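Local coordinates for filamentation induced by cAMP protein Fic (Desulfovibrio alaskensis, PDB 4RGL) that belongs to the largely helical Fic/DOC family and carries a C-terminal domain of the helix-turn-helix clan, at residues A[167-172]-A[202-207]; A[174-179]-A[238-243]; A[104-109]-A[156-161]; A[49-54]-A[252-257]. One frame throughout, in Å; residues are numbered along the deposited sequence.

Interaction 1. Residues A[167-172]-A[202-207]; sequences HPLVAS and RNWKPL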
loop_
_atom_site.group_PDB
_atom_site.type_symbol
_atom_site.label_atom_id
_atom_site.label_comp_id
_atom_site.label_asym_id
_atom_site.label_seq_id
_atom_site.Cartn_x
_atom_site.Cartn_y
_atom_site.Cartn_z
ATOM N N HIS A 167 1.130 17.194 -15.292
ATOM C CA HIS A 167 1.598 15.818 -15.159
ATOM C C HIS A 167 0.836 15.102 -14.033
ATOM O O HIS A 167 0.521 15.719 -13.018
ATOM C CB HIS A 167 3.115 15.792 -14.894
ATOM C CG HIS A 167 3.708 14.422 -14.946
ATOM N ND1 HIS A 167 3.746 13.608 -13.827
ATOM C CD2 HIS A 167 4.232 13.748 -15.995
ATOM C CE1 HIS A 167 4.297 12.476 -14.227
ATOM N NE2 HIS A 167 4.616 12.517 -15.523
ATOM N N PRO A 168 0.526 13.784 -14.196
ATOM C CA PRO A 168 -0.238 13.074 -13.151
ATOM C C PRO A 168 0.292 13.336 -11.727
ATOM O O PRO A 168 -0.508 13.525 -10.808
ATOM C CB PRO A 168 -0.068 11.610 -13.534
ATOM C CG PRO A 168 0.066 11.627 -15.004
ATOM C CD PRO A 168 0.772 12.916 -15.368
ATOM N N LEU A 169 1.640 13.363 -11.546
ATOM C CA LEU A 169 2.252 13.617 -10.230
ATOM C C LEU A 169 1.743 14.928 -9.632
ATOM O O LEU A 169 1.385 14.969 -8.456
ATOM C CB LEU A 169 3.790 13.650 -10.340
ATOM C CG LEU A 169 4.470 12.311 -10.612
ATOM C CD1 LEU A 169 5.924 12.507 -10.992
ATOM C CD2 LEU A 169 4.355 11.382 -9.414
ATOM N N VAL A 170 1.659 15.987 -10.458
ATOM C CA VAL A 170 1.178 17.299 -10.018
ATOM C C VAL A 170 -0.354 17.290 -9.918
ATOM O O VAL A 170 -0.909 17.749 -8.921
ATOM C CB VAL A 170 1.672 18.427 -10.970
ATOM C CG1 VAL A 170 1.159 19.792 -10.516
ATOM C CG2 VAL A 170 3.194 18.427 -11.074
ATOM N N ALA A 171 -1.034 16.740 -10.948
ATOM C CA ALA A 171 -2.497 16.695 -11.016
ATOM C C ALA A 171 -3.100 15.995 -9.790
ATOM O O ALA A 171 -4.126 16.447 -9.278
ATOM C CB ALA A 171 -2.938 15.987 -12.286
ATOM N N SER A 172 -2.447 14.897 -9.303
ATOM C CA SER A 172 -2.918 14.162 -8.119
ATOM C C SER A 172 -2.826 15.030 -6.866
ATOM O O SER A 172 -3.722 14.988 -6.025
ATOM C CB SER A 172 -2.117 12.880 -7.925
ATOM O OG SER A 172 -0.767 13.160 -7.601
ATOM N N ARG A 202 -2.169 5.639 -10.272
ATOM C CA ARG A 202 -2.180 4.311 -10.897
ATOM C C ARG A 202 -2.792 4.369 -12.317
ATOM O O ARG A 202 -2.487 3.507 -13.144
ATOM C CB ARG A 202 -2.908 3.272 -10.036
ATOM C CG ARG A 202 -4.398 3.433 -9.967
ATOM C CD ARG A 202 -5.054 2.106 -9.649
ATOM N NE ARG A 202 -5.078 1.221 -10.818
ATOM C CZ ARG A 202 -5.251 -0.093 -10.748
ATOM N NH1 ARG A 202 -5.306 -0.701 -9.567
ATOM N NH2 ARG A 202 -5.289 -0.822 -11.854
ATOM N N ASN A 203 -3.580 5.431 -12.624
ATOM C CA ASN A 203 -4.089 5.642 -13.989
ATOM C C ASN A 203 -2.939 6.036 -14.917
ATOM O O ASN A 203 -3.037 5.867 -16.132
ATOM C CB ASN A 203 -5.198 6.709 -14.009
ATOM C CG ASN A 203 -6.535 6.230 -13.437
ATOM O OD1 ASN A 203 -6.692 5.072 -13.011
ATOM N ND2 ASN A 203 -7.538 7.108 -13.457
ATOM N N TRP A 204 -1.818 6.502 -14.326
ATOM C CA TRP A 204 -0.590 6.818 -15.053
ATOM C C TRP A 204 0.353 5.614 -15.043
ATOM O O TRP A 204 0.766 5.140 -16.103
ATOM C CB TRP A 204 0.097 8.057 -14.432
ATOM C CG TRP A 204 1.512 8.280 -14.893
ATOM C CD1 TRP A 204 1.942 8.397 -16.180
ATOM C CD2 TRP A 204 2.633 8.618 -14.063
ATOM N NE1 TRP A 204 3.292 8.663 -16.203
ATOM C CE2 TRP A 204 3.735 8.831 -14.917
ATOM C CE3 TRP A 204 2.817 8.743 -12.678
ATOM C CZ2 TRP A 204 5.011 9.138 -14.431
ATOM C CZ3 TRP A 204 4.084 9.035 -12.198
ATOM C CH2 TRP A 204 5.161 9.237 -13.070
ATOM N N LYS A 205 0.697 5.124 -13.840
ATOM C CA LYS A 205 1.531 3.939 -13.674
ATOM C C LYS A 205 0.921 3.027 -12.607
ATOM O O LYS A 205 0.849 3.398 -11.429
ATOM C CB LYS A 205 2.975 4.326 -13.322
ATOM C CG LYS A 205 3.695 5.001 -14.474
ATOM C CD LYS A 205 5.137 5.246 -14.174
ATOM C CE LYS A 205 5.863 5.800 -15.377
ATOM N NZ LYS A 205 5.881 4.835 -16.521
ATOM N N PRO A 206 0.381 1.856 -13.024
ATOM C CA PRO A 206 -0.398 1.028 -12.081
ATOM C C PRO A 206 0.432 0.477 -10.906
ATOM O O PRO A 206 -0.147 0.006 -9.930
ATOM C CB PRO A 206 -0.912 -0.110 -12.958
ATOM C CG PRO A 206 -0.881 0.434 -14.344
ATOM C CD PRO A 206 0.296 1.333 -14.400
ATOM N N LEU A 207 1.777 0.548 -10.989
ATOM C CA LEU A 207 2.648 0.084 -9.895
ATOM C C LEU A 207 2.545 1.013 -8.689
ATOM O O LEU A 207 2.742 0.574 -7.551
ATOM C CB LEU A 207 4.111 -0.004 -10.364
ATOM C CG LEU A 207 4.391 -0.978 -11.517
ATOM C CD1 LEU A 207 5.845 -0.913 -11.936
ATOM C CD2 LEU A 207 3.997 -2.432 -11.138
#

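Interaction 2. Residues A[174-179]-A[238-243]; sequences IFHYEF and TPFVEF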
loop_
_atom_site.group_PDB
_atom_site.type_symbol
_atom_site.label_atom_id
_atom_site.label_comp_id
_atom_site.label_asym_id
_atom_site.label_seq_id
_atom_site.Cartn_x
_atom_site.Cartn_y
_atom_site.Cartn_z
ATOM N N ILE A 174 -2.819 18.457 -6.848
ATOM C CA ILE A 174 -3.783 19.551 -7.011
ATOM C C ILE A 174 -5.201 19.060 -6.658
ATOM O O ILE A 174 -5.923 19.742 -5.919
ATOM C CB ILE A 174 -3.733 20.135 -8.452
ATOM C CG1 ILE A 174 -2.298 20.630 -8.828
ATOM C CG2 ILE A 174 -4.767 21.243 -8.627
ATOM C CD1 ILE A 174 -1.794 21.887 -8.040
ATOM N N PHE A 175 -5.587 17.864 -7.164
ATOM C CA PHE A 175 -6.904 17.292 -6.883
ATOM C C PHE A 175 -7.082 17.053 -5.380
ATOM O O PHE A 175 -8.107 17.431 -4.819
ATOM C CB PHE A 175 -7.109 15.982 -7.657
ATOM C CG PHE A 175 -8.498 15.398 -7.509
ATOM C CD1 PHE A 175 -8.818 14.587 -6.426
ATOM C CD2 PHE A 175 -9.487 15.670 -8.445
ATOM C CE1 PHE A 175 -10.109 14.083 -6.270
ATOM C CE2 PHE A 175 -10.774 15.148 -8.296
ATOM C CZ PHE A 175 -11.076 14.357 -7.212
ATOM N N HIS A 176 -6.068 16.434 -4.731
ATOM C CA HIS A 176 -6.081 16.165 -3.283
ATOM C C HIS A 176 -6.341 17.452 -2.508
ATOM O O HIS A 176 -7.177 17.473 -1.613
ATOM C CB HIS A 176 -4.726 15.542 -2.848
ATOM C CG HIS A 176 -4.756 14.855 -1.508
ATOM N ND1 HIS A 176 -4.146 13.628 -1.316
ATOM C CD2 HIS A 176 -5.331 15.241 -0.344
ATOM C CE1 HIS A 176 -4.341 13.324 -0.045
ATOM N NE2 HIS A 176 -5.066 14.255 0.575
ATOM N N TYR A 177 -5.650 18.536 -2.888
ATOM C CA TYR A 177 -5.761 19.837 -2.237
ATOM C C TYR A 177 -7.152 20.430 -2.426
ATOM O O TYR A 177 -7.747 20.920 -1.464
ATOM C CB TYR A 177 -4.695 20.791 -2.789
ATOM C CG TYR A 177 -4.843 22.221 -2.326
ATOM C CD1 TYR A 177 -4.408 22.615 -1.064
ATOM C CD2 TYR A 177 -5.292 23.211 -3.196
ATOM C CE1 TYR A 177 -4.476 23.945 -0.656
ATOM C CE2 TYR A 177 -5.327 24.551 -2.814
ATOM C CZ TYR A 177 -4.926 24.913 -1.540
ATOM O OH TYR A 177 -4.996 26.230 -1.147
ATOM N N GLU A 178 -7.675 20.386 -3.651
ATOM C CA GLU A 178 -8.999 20.918 -3.943
ATOM C C GLU A 178 -10.090 20.076 -3.276
ATOM O O GLU A 178 -10.991 20.630 -2.644
ATOM C CB GLU A 178 -9.230 20.985 -5.453
ATOM C CG GLU A 178 -8.394 22.049 -6.146
ATOM C CD GLU A 178 -8.662 23.465 -5.670
ATOM O OE1 GLU A 178 -9.851 23.824 -5.509
ATOM O OE2 GLU A 178 -7.684 24.216 -5.467
ATOM N N PHE A 179 -9.974 18.726 -3.373
ATOM C CA PHE A 179 -10.941 17.789 -2.789
ATOM C C PHE A 179 -11.046 17.984 -1.273
ATOM O O PHE A 179 -12.146 17.957 -0.731
ATOM C CB PHE A 179 -10.540 16.332 -3.112
ATOM C CG PHE A 179 -11.555 15.297 -2.697
ATOM C CD1 PHE A 179 -11.551 14.770 -1.407
ATOM C CD2 PHE A 179 -12.499 14.826 -3.598
ATOM C CE1 PHE A 179 -12.513 13.831 -1.014
ATOM C CE2 PHE A 179 -13.442 13.865 -3.212
ATOM C CZ PHE A 179 -13.441 13.374 -1.921
ATOM N N THR A 238 0.799 25.317 -4.234
ATOM C CA THR A 238 2.246 25.115 -4.427
ATOM C C THR A 238 2.932 24.425 -3.170
ATOM O O THR A 238 3.579 23.390 -3.338
ATOM C CB THR A 238 2.929 26.456 -4.756
ATOM O OG1 THR A 238 2.311 27.016 -5.915
ATOM C CG2 THR A 238 4.430 26.312 -4.982
ATOM N N PRO A 239 2.816 24.992 -1.925
ATOM C CA PRO A 239 3.528 24.378 -0.782
ATOM C C PRO A 239 3.039 22.953 -0.484
ATOM O O PRO A 239 3.836 22.103 -0.070
ATOM C CB PRO A 239 3.216 25.328 0.381
ATOM C CG PRO A 239 2.002 26.085 -0.053
ATOM C CD PRO A 239 2.119 26.228 -1.523
ATOM N N PHE A 240 1.731 22.687 -0.701
ATOM C CA PHE A 240 1.163 21.354 -0.503
ATOM C C PHE A 240 1.712 20.378 -1.554
ATOM O O PHE A 240 2.040 19.231 -1.222
ATOM C CB PHE A 240 -0.380 21.407 -0.564
ATOM C CG PHE A 240 -1.055 20.056 -0.455
ATOM C CD1 PHE A 240 -1.248 19.455 0.785
ATOM C CD2 PHE A 240 -1.549 19.413 -1.584
ATOM C CE1 PHE A 240 -1.878 18.210 0.886
ATOM C CE2 PHE A 240 -2.184 18.172 -1.481
ATOM C CZ PHE A 240 -2.351 17.581 -0.246
ATOM N N VAL A 241 1.832 20.842 -2.819
ATOM C CA VAL A 241 2.361 20.027 -3.915
ATOM C C VAL A 241 3.816 19.646 -3.613
ATOM O O VAL A 241 4.183 18.478 -3.749
ATOM C CB VAL A 241 2.233 20.761 -5.279
ATOM C CG1 VAL A 241 2.845 19.934 -6.409
ATOM C CG2 VAL A 241 0.774 21.089 -5.582
ATOM N N GLU A 242 4.614 20.613 -3.101
ATOM C CA GLU A 242 5.993 20.350 -2.682
ATOM C C GLU A 242 6.035 19.282 -1.595
ATOM O O GLU A 242 6.870 18.380 -1.654
ATOM C CB GLU A 242 6.671 21.638 -2.175
ATOM C CG GLU A 242 7.033 22.636 -3.266
ATOM C CD GLU A 242 7.786 23.855 -2.756
ATOM O OE1 GLU A 242 7.928 23.995 -1.520
ATOM O OE2 GLU A 242 8.244 24.664 -3.594
ATOM N N PHE A 243 5.122 19.381 -0.589
ATOM C CA PHE A 243 5.075 18.428 0.518
ATOM C C PHE A 243 4.734 17.042 0.021
ATOM O O PHE A 243 5.418 16.078 0.376
ATOM C CB PHE A 243 4.052 18.868 1.586
ATOM C CG PHE A 243 3.977 17.934 2.781
ATOM C CD1 PHE A 243 4.806 18.119 3.884
ATOM C CD2 PHE A 243 3.103 16.848 2.786
ATOM C CE1 PHE A 243 4.756 17.242 4.974
ATOM C CE2 PHE A 243 3.073 15.959 3.865
ATOM C CZ PHE A 243 3.896 16.164 4.954
#

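Interaction 3. Residues A[104-109]-A[156-161]; sequences SVEGDL and DLLDWL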
loop_
_atom_site.group_PDB
_atom_site.type_symbol
_atom_site.label_atom_id
_atom_site.label_comp_id
_atom_site.label_asym_id
_atom_site.label_seq_id
_atom_site.Cartn_x
_atom_site.Cartn_y
_atom_site.Cartn_z
ATOM N N SER A 104 -11.629 10.801 -13.261
ATOM C CA SER A 104 -12.390 11.967 -13.713
ATOM C C SER A 104 -13.915 11.678 -13.771
ATOM O O SER A 104 -14.705 12.605 -13.987
ATOM C CB SER A 104 -11.897 12.425 -15.080
ATOM O OG SER A 104 -12.022 11.395 -16.046
ATOM N N VAL A 105 -14.325 10.404 -13.564
ATOM C CA VAL A 105 -15.744 10.024 -13.643
ATOM C C VAL A 105 -16.420 10.222 -12.277
ATOM O O VAL A 105 -16.064 9.547 -11.303
ATOM C CB VAL A 105 -15.924 8.566 -14.150
ATOM C CG1 VAL A 105 -17.405 8.179 -14.192
ATOM C CG2 VAL A 105 -15.279 8.380 -15.517
ATOM N N GLU A 106 -17.445 11.114 -12.225
ATOM C CA GLU A 106 -18.176 11.418 -10.988
ATOM C C GLU A 106 -18.834 10.159 -10.417
ATOM O O GLU A 106 -18.783 9.933 -9.207
ATOM C CB GLU A 106 -19.233 12.506 -11.239
ATOM C CG GLU A 106 -19.795 13.114 -9.962
ATOM C CD GLU A 106 -20.733 14.285 -10.182
ATOM O OE1 GLU A 106 -21.567 14.215 -11.115
ATOM O OE2 GLU A 106 -20.675 15.249 -9.383
ATOM N N GLY A 107 -19.402 9.333 -11.299
ATOM C CA GLY A 107 -20.044 8.082 -10.909
ATOM C C GLY A 107 -19.099 7.112 -10.236
ATOM O O GLY A 107 -19.478 6.441 -9.273
ATOM N N ASP A 108 -17.840 7.049 -10.725
ATOM C CA ASP A 108 -16.814 6.176 -10.146
ATOM C C ASP A 108 -16.406 6.669 -8.761
ATOM O O ASP A 108 -16.169 5.856 -7.867
ATOM C CB ASP A 108 -15.587 6.096 -11.070
ATOM C CG ASP A 108 -15.848 5.376 -12.387
ATOM O OD1 ASP A 108 -16.858 4.637 -12.472
ATOM O OD2 ASP A 108 -15.002 5.480 -13.293
ATOM N N LEU A 109 -16.376 8.011 -8.565
ATOM C CA LEU A 109 -16.072 8.616 -7.265
ATOM C C LEU A 109 -17.138 8.237 -6.239
ATOM O O LEU A 109 -16.804 7.895 -5.100
ATOM C CB LEU A 109 -15.978 10.161 -7.399
ATOM C CG LEU A 109 -15.590 10.944 -6.113
ATOM C CD1 LEU A 109 -14.166 10.665 -5.713
ATOM C CD2 LEU A 109 -15.775 12.435 -6.313
ATOM N N ASP A 156 -16.647 20.889 -11.722
ATOM C CA ASP A 156 -15.528 21.661 -12.261
ATOM C C ASP A 156 -14.209 20.948 -12.010
ATOM O O ASP A 156 -13.404 20.800 -12.931
ATOM C CB ASP A 156 -15.491 23.072 -11.638
ATOM C CG ASP A 156 -16.657 23.964 -12.030
ATOM O OD1 ASP A 156 -17.281 23.699 -13.093
ATOM O OD2 ASP A 156 -16.888 24.976 -11.336
ATOM N N LEU A 157 -13.997 20.471 -10.765
ATOM C CA LEU A 157 -12.765 19.789 -10.382
ATOM C C LEU A 157 -12.535 18.525 -11.238
ATOM O O LEU A 157 -11.418 18.298 -11.704
ATOM C CB LEU A 157 -12.804 19.422 -8.881
ATOM C CG LEU A 157 -11.546 18.750 -8.323
ATOM C CD1 LEU A 157 -10.306 19.609 -8.563
ATOM C CD2 LEU A 157 -11.704 18.439 -6.854
ATOM N N LEU A 158 -13.594 17.718 -11.452
ATOM C CA LEU A 158 -13.485 16.483 -12.239
ATOM C C LEU A 158 -13.322 16.796 -13.722
ATOM O O LEU A 158 -12.627 16.063 -14.430
ATOM C CB LEU A 158 -14.708 15.582 -12.016
ATOM C CG LEU A 158 -14.857 15.005 -10.606
ATOM C CD1 LEU A 158 -16.246 14.495 -10.378
ATOM C CD2 LEU A 158 -13.818 13.914 -10.338
ATOM N N ASP A 159 -13.942 17.901 -14.200
ATOM C CA ASP A 159 -13.777 18.329 -15.590
ATOM C C ASP A 159 -12.355 18.800 -15.818
ATOM O O ASP A 159 -11.752 18.468 -16.843
ATOM C CB ASP A 159 -14.776 19.443 -15.949
ATOM C CG ASP A 159 -14.643 19.939 -17.382
ATOM O OD1 ASP A 159 -14.656 19.094 -18.309
ATOM O OD2 ASP A 159 -14.564 21.172 -17.577
ATOM N N TRP A 160 -11.794 19.546 -14.839
ATOM C CA TRP A 160 -10.416 20.013 -14.897
ATOM C C TRP A 160 -9.455 18.843 -14.977
ATOM O O TRP A 160 -8.551 18.849 -15.804
ATOM C CB TRP A 160 -10.085 20.889 -13.674
ATOM C CG TRP A 160 -8.621 21.186 -13.539
ATOM C CD1 TRP A 160 -7.917 22.152 -14.196
ATOM C CD2 TRP A 160 -7.663 20.436 -12.782
ATOM N NE1 TRP A 160 -6.579 22.051 -13.893
ATOM C CE2 TRP A 160 -6.397 21.012 -13.020
ATOM C CE3 TRP A 160 -7.754 19.337 -11.909
ATOM C CZ2 TRP A 160 -5.232 20.534 -12.411
ATOM C CZ3 TRP A 160 -6.596 18.852 -11.327
ATOM C CH2 TRP A 160 -5.352 19.437 -11.591
ATOM N N LEU A 161 -9.655 17.829 -14.116
ATOM C CA LEU A 161 -8.785 16.656 -14.042
ATOM C C LEU A 161 -8.768 15.883 -15.381
ATOM O O LEU A 161 -7.725 15.359 -15.775
ATOM C CB LEU A 161 -9.250 15.732 -12.897
ATOM C CG LEU A 161 -8.334 14.546 -12.567
ATOM C CD1 LEU A 161 -6.990 15.024 -12.024
ATOM C CD2 LEU A 161 -8.994 13.617 -11.572
#

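Interaction 4. Residues A[49-54]-A[252-257]; sequences RIRTIQ and VREAVS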
loop_
_atom_site.group_PDB
_atom_site.type_symbol
_atom_site.label_atom_id
_atom_site.label_comp_id
_atom_site.label_asym_id
_atom_site.label_seq_id
_atom_site.Cartn_x
_atom_site.Cartn_y
_atom_site.Cartn_z
ATOM N N ARG A 49 -0.278 -2.736 0.300
ATOM C CA ARG A 49 -1.695 -2.383 0.342
ATOM C C ARG A 49 -2.196 -2.320 1.799
ATOM O O ARG A 49 -2.863 -1.360 2.169
ATOM C CB ARG A 49 -2.525 -3.390 -0.481
ATOM C CG ARG A 49 -4.045 -3.119 -0.484
ATOM C CD ARG A 49 -4.406 -1.703 -0.957
ATOM N NE ARG A 49 -3.781 -1.359 -2.243
ATOM C CZ ARG A 49 -4.290 -1.682 -3.430
ATOM N NH1 ARG A 49 -5.380 -2.432 -3.509
ATOM N NH2 ARG A 49 -3.680 -1.307 -4.541
ATOM N N ILE A 50 -1.796 -3.307 2.644
ATOM C CA ILE A 50 -2.175 -3.332 4.059
ATOM C C ILE A 50 -1.591 -2.087 4.781
ATOM O O ILE A 50 -2.307 -1.435 5.548
ATOM C CB ILE A 50 -1.723 -4.661 4.737
ATOM C CG1 ILE A 50 -2.530 -5.868 4.174
ATOM C CG2 ILE A 50 -1.859 -4.574 6.262
ATOM C CD1 ILE A 50 -2.103 -7.273 4.735
ATOM N N ARG A 51 -0.314 -1.718 4.467
ATOM C CA ARG A 51 0.328 -0.519 5.030
ATOM C C ARG A 51 -0.438 0.749 4.633
ATOM O O ARG A 51 -0.671 1.614 5.480
ATOM C CB ARG A 51 1.792 -0.414 4.573
ATOM C CG ARG A 51 2.714 -1.438 5.221
ATOM C CD ARG A 51 4.136 -1.291 4.728
ATOM N NE ARG A 51 4.705 0.005 5.097
ATOM C CZ ARG A 51 5.802 0.515 4.549
ATOM N NH1 ARG A 51 6.425 -0.132 3.570
ATOM N NH2 ARG A 51 6.257 1.697 4.940
ATOM N N THR A 52 -0.841 0.852 3.341
ATOM C CA THR A 52 -1.637 1.980 2.837
ATOM C C THR A 52 -2.968 2.103 3.627
ATOM O O THR A 52 -3.303 3.188 4.113
ATOM C CB THR A 52 -1.905 1.798 1.324
ATOM O OG1 THR A 52 -0.687 1.994 0.612
ATOM C CG2 THR A 52 -2.976 2.752 0.795
ATOM N N ILE A 53 -3.691 0.987 3.772
ATOM C CA ILE A 53 -4.983 0.967 4.446
ATOM C C ILE A 53 -4.815 1.325 5.929
ATOM O O ILE A 53 -5.482 2.240 6.415
ATOM C CB ILE A 53 -5.668 -0.418 4.263
ATOM C CG1 ILE A 53 -6.033 -0.651 2.766
ATOM C CG2 ILE A 53 -6.904 -0.541 5.158
ATOM C CD1 ILE A 53 -6.308 -2.070 2.406
ATOM N N GLN A 54 -3.896 0.635 6.634
ATOM C CA GLN A 54 -3.678 0.868 8.056
ATOM C C GLN A 54 -3.319 2.337 8.318
ATOM O O GLN A 54 -3.926 2.964 9.176
ATOM C CB GLN A 54 -2.581 -0.064 8.598
ATOM C CG GLN A 54 -2.413 -0.014 10.127
ATOM C CD GLN A 54 -1.676 1.215 10.594
ATOM O OE1 GLN A 54 -0.680 1.633 10.003
ATOM N NE2 GLN A 54 -2.111 1.776 11.698
ATOM N N VAL A 252 8.677 6.337 -2.692
ATOM C CA VAL A 252 9.187 5.543 -3.807
ATOM C C VAL A 252 10.714 5.279 -3.611
ATOM O O VAL A 252 11.235 4.292 -4.119
ATOM C CB VAL A 252 8.882 6.213 -5.178
ATOM C CG1 VAL A 252 9.733 7.460 -5.389
ATOM C CG2 VAL A 252 9.072 5.225 -6.324
ATOM N N ARG A 253 11.371 6.091 -2.765
ATOM C CA ARG A 253 12.780 5.914 -2.453
ATOM C C ARG A 253 12.968 4.773 -1.426
ATOM O O ARG A 253 13.808 3.907 -1.635
ATOM C CB ARG A 253 13.382 7.225 -1.934
ATOM C CG ARG A 253 14.908 7.223 -1.849
ATOM C CD ARG A 253 15.473 8.632 -1.959
ATOM N NE ARG A 253 14.868 9.547 -0.987
ATOM C CZ ARG A 253 15.097 10.857 -0.960
ATOM N NH1 ARG A 253 15.907 11.415 -1.855
ATOM N NH2 ARG A 253 14.510 11.620 -0.049
ATOM N N GLU A 254 12.124 4.731 -0.353
ATOM C CA GLU A 254 12.223 3.651 0.647
ATOM C C GLU A 254 11.666 2.327 0.074
ATOM O O GLU A 254 11.895 1.267 0.650
ATOM C CB GLU A 254 11.497 4.020 1.978
ATOM C CG GLU A 254 9.975 4.021 1.902
ATOM C CD GLU A 254 9.266 3.828 3.241
ATOM O OE1 GLU A 254 9.670 2.914 3.998
ATOM O OE2 GLU A 254 8.222 4.486 3.458
ATOM N N ALA A 255 10.980 2.394 -1.081
ATOM C CA ALA A 255 10.445 1.208 -1.746
ATOM C C ALA A 255 11.538 0.472 -2.520
ATOM O O ALA A 255 11.504 -0.751 -2.616
ATOM C CB ALA A 255 9.317 1.599 -2.681
ATOM N N VAL A 256 12.510 1.220 -3.077
ATOM C CA VAL A 256 13.606 0.638 -3.856
ATOM C C VAL A 256 14.727 0.136 -2.904
ATOM O O VAL A 256 15.425 -0.827 -3.231
ATOM C CB VAL A 256 14.160 1.657 -4.900
ATOM C CG1 VAL A 256 15.310 1.054 -5.703
ATOM C CG2 VAL A 256 13.051 2.138 -5.830
ATOM N N SER A 257 14.856 0.764 -1.709
ATOM C CA SER A 257 15.892 0.399 -0.725
ATOM C C SER A 257 15.605 -0.977 -0.075
ATOM O O SER A 257 16.534 -1.627 0.413
ATOM C CB SER A 257 16.001 1.467 0.358
ATOM O OG SER A 257 14.814 1.538 1.133
#

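Interaction 1. Residues A[167-172]-A[202-207]
Trp204 offers one face of its indole to His167 and Pro168, while Leu169 reaches its six-membered ring from an oblique direction. The imidazole stands edge-on in a T-shaped pair, His167 CE1 coming 3.4 Å from Trp204 CZ2 with the ring planes at 82°. Pro168 lies over the other half of the same face: its CG is 4.0 Å from the centroid of the Trp204 five-membered ring, a CH-pi contact suited to a compact aliphatic ring. Leu169 CD2 adds apolar packing 3.7 Å from Trp204 CZ3. On the opposite face of the indole lies CG of Lys205.

Behind this first shell, a capping bond holds the imidazole: His167 ND1 accepts from Leu169 N over 3.1 Å, from a donor tilted off the ring plane. With CG anti to the backbone N (chi1 -171°), ND1 turns back to the helix start while CE1 points at Trp204. Pro168 has no N-H to offer, which suits the first turn. This is a side-chain N-cap, with the histidine opening helix 168-182 of the Fic fold.

Interaction 2. Residues A[174-179]-A[238-243]
His176 is held at both ring nitrogens, ND1 by a hydrogen bond to Gln197 OE1 and NE2 by a weak one to Tyr224 OH, and presents a ring face to Phe240. His176, Tyr177 and Phe240 form an aromatic cluster where helices 168-182 and 238-257 cross; the axes of the segments 174-179 and 238-243 come within 9.8 Å, with 124° between their N-to-C directions. Helix 168-182 leads into the HPFADGNGR motif, the signature of Fic proteins.

Phe240 meets the imidazole in an offset edge-to-face pair, with planes at 60° and Phe240 CZ 3.8 Å from His176 CD2. Along the same rim, Phe240 CD2 lies 3.6 Å from Tyr177 CB; the two rings are oblique. A large apolar ring suits this buried place, where Tyr224 and Leu228 of helix 221-234 also pack on it.

One turn nearer the helix start, Ile174 sets out away from the partner helix. Its CG1 is anti to the carbonyl carbon, and chi2 of -68° bends the end back, bringing Ile174 CD1 3.6 Å from Val241 CG2.

Interaction 3. Residues A[104-109]-A[156-161]
Ser104 and Leu158 meet through a flat group, the peptide that follows Ser104: Leu158 CD2 stands over one face of it, toward the carbonyl end, 4.0 Å from Ser104 O. Leu158 CB comes nearer to the same oxygen, 3.6 Å from Ser104 O. On the other segment, the indole of Trp160 has Leu157 O at its edge, in plane.

Leu158 carries the contact. Its CG is anti to the carbonyl carbon (chi1 -66°), which leads the chain over the first turn of helix 106-117, where Leu158 CD1 lies 3.7 Å from Glu106 CB. A branched aliphatic chain suits this place, since its methyls can lie on a backbone turn and on the apolar stem of a glutamate. That stem runs on in extended form to a carboxylate whose OE2 is hydrogen-bonded to Tyr127 OH. Leu161 adds a looser touch, Leu161 CD2 being 4.2 Å from Ser104 N.

Asp102 braces the turn from outside, bonding Ser104 OG through its OD1 and Asp108 OD2 through its backbone N. Helix 150-163 meets two partners: Leu158 the start of helix 106-117, Leu157 and Leu161 Phe175 of helix 168-182. Leu109 and Leu161 also reach helix 189-202, at Trp196 and Ile200 respectively.

Interaction 4. Residues A[49-54]-A[252-257]
Arg51 and Glu254 supply all of this contact, reaching toward each other from two helices that are otherwise well separated: the nearest pair of CA atoms, those of Arg51 and Ala255, are 12.3 Å apart. Arg51 NH2 lies 3.7 Å from Glu254 OE2 and 3.7 Å from Glu254 OE1, so the terminal nitrogen stands before both carboxylate oxygens at once. This is a long salt bridge without a hydrogen bond. OE2 sits at the edge of the guanidinium, near its plane, while the carboxylate itself is turned 71° against that plane. Attraction at this range is probably mild.

Long chains are needed to cover the distance. Arg51 runs straight at first and then bends at chi3 (63°), which turns the guanidinium so that NH2 faces the carboxylate of Glu254; its side chain also touches Pro212. The chain of Glu254, extended beyond CG, carries the carboxylate out to Arg51. Within its own helix, Glu254 O accepts from Ser257 OG over 3.0 Å, the hydroxyl lying above the carbonyl plane.

The apolar faces of both helices look elsewhere: Ile50 and Ile53 pack on helices 66-74 and 82-95, while Val252 and Val256 pack on Ile28 of helix 16-32. What remains between them is an inter-helix ion pair at the surface, joining helix 42-59 to the late turns of helix 238-257.

Helix 168-182 links interactions 1, 2 and 3. Interactions 1 and 2 use its successive turns, their centres 14 Å apart, and helix 150-163 of interaction 3 packs along it. There Ile174 CG2 comes 3.5 Å from Trp160 CH2, and Phe175 CE2 lies 3.7 Å from Leu157 CG. Interaction 1 touches interaction 3 more lightly, through Ala171. Interaction 2 shares helix 238-257 with interaction 4, whose centre is about 21 Å away. Interaction 4 touches none of the others; its nearest is interaction 1, about 5 Å between nearest atoms, yet the chain loop it closes encloses the other three. The Fic signature motif begins just after helix 168-182 and runs into helix 189-202.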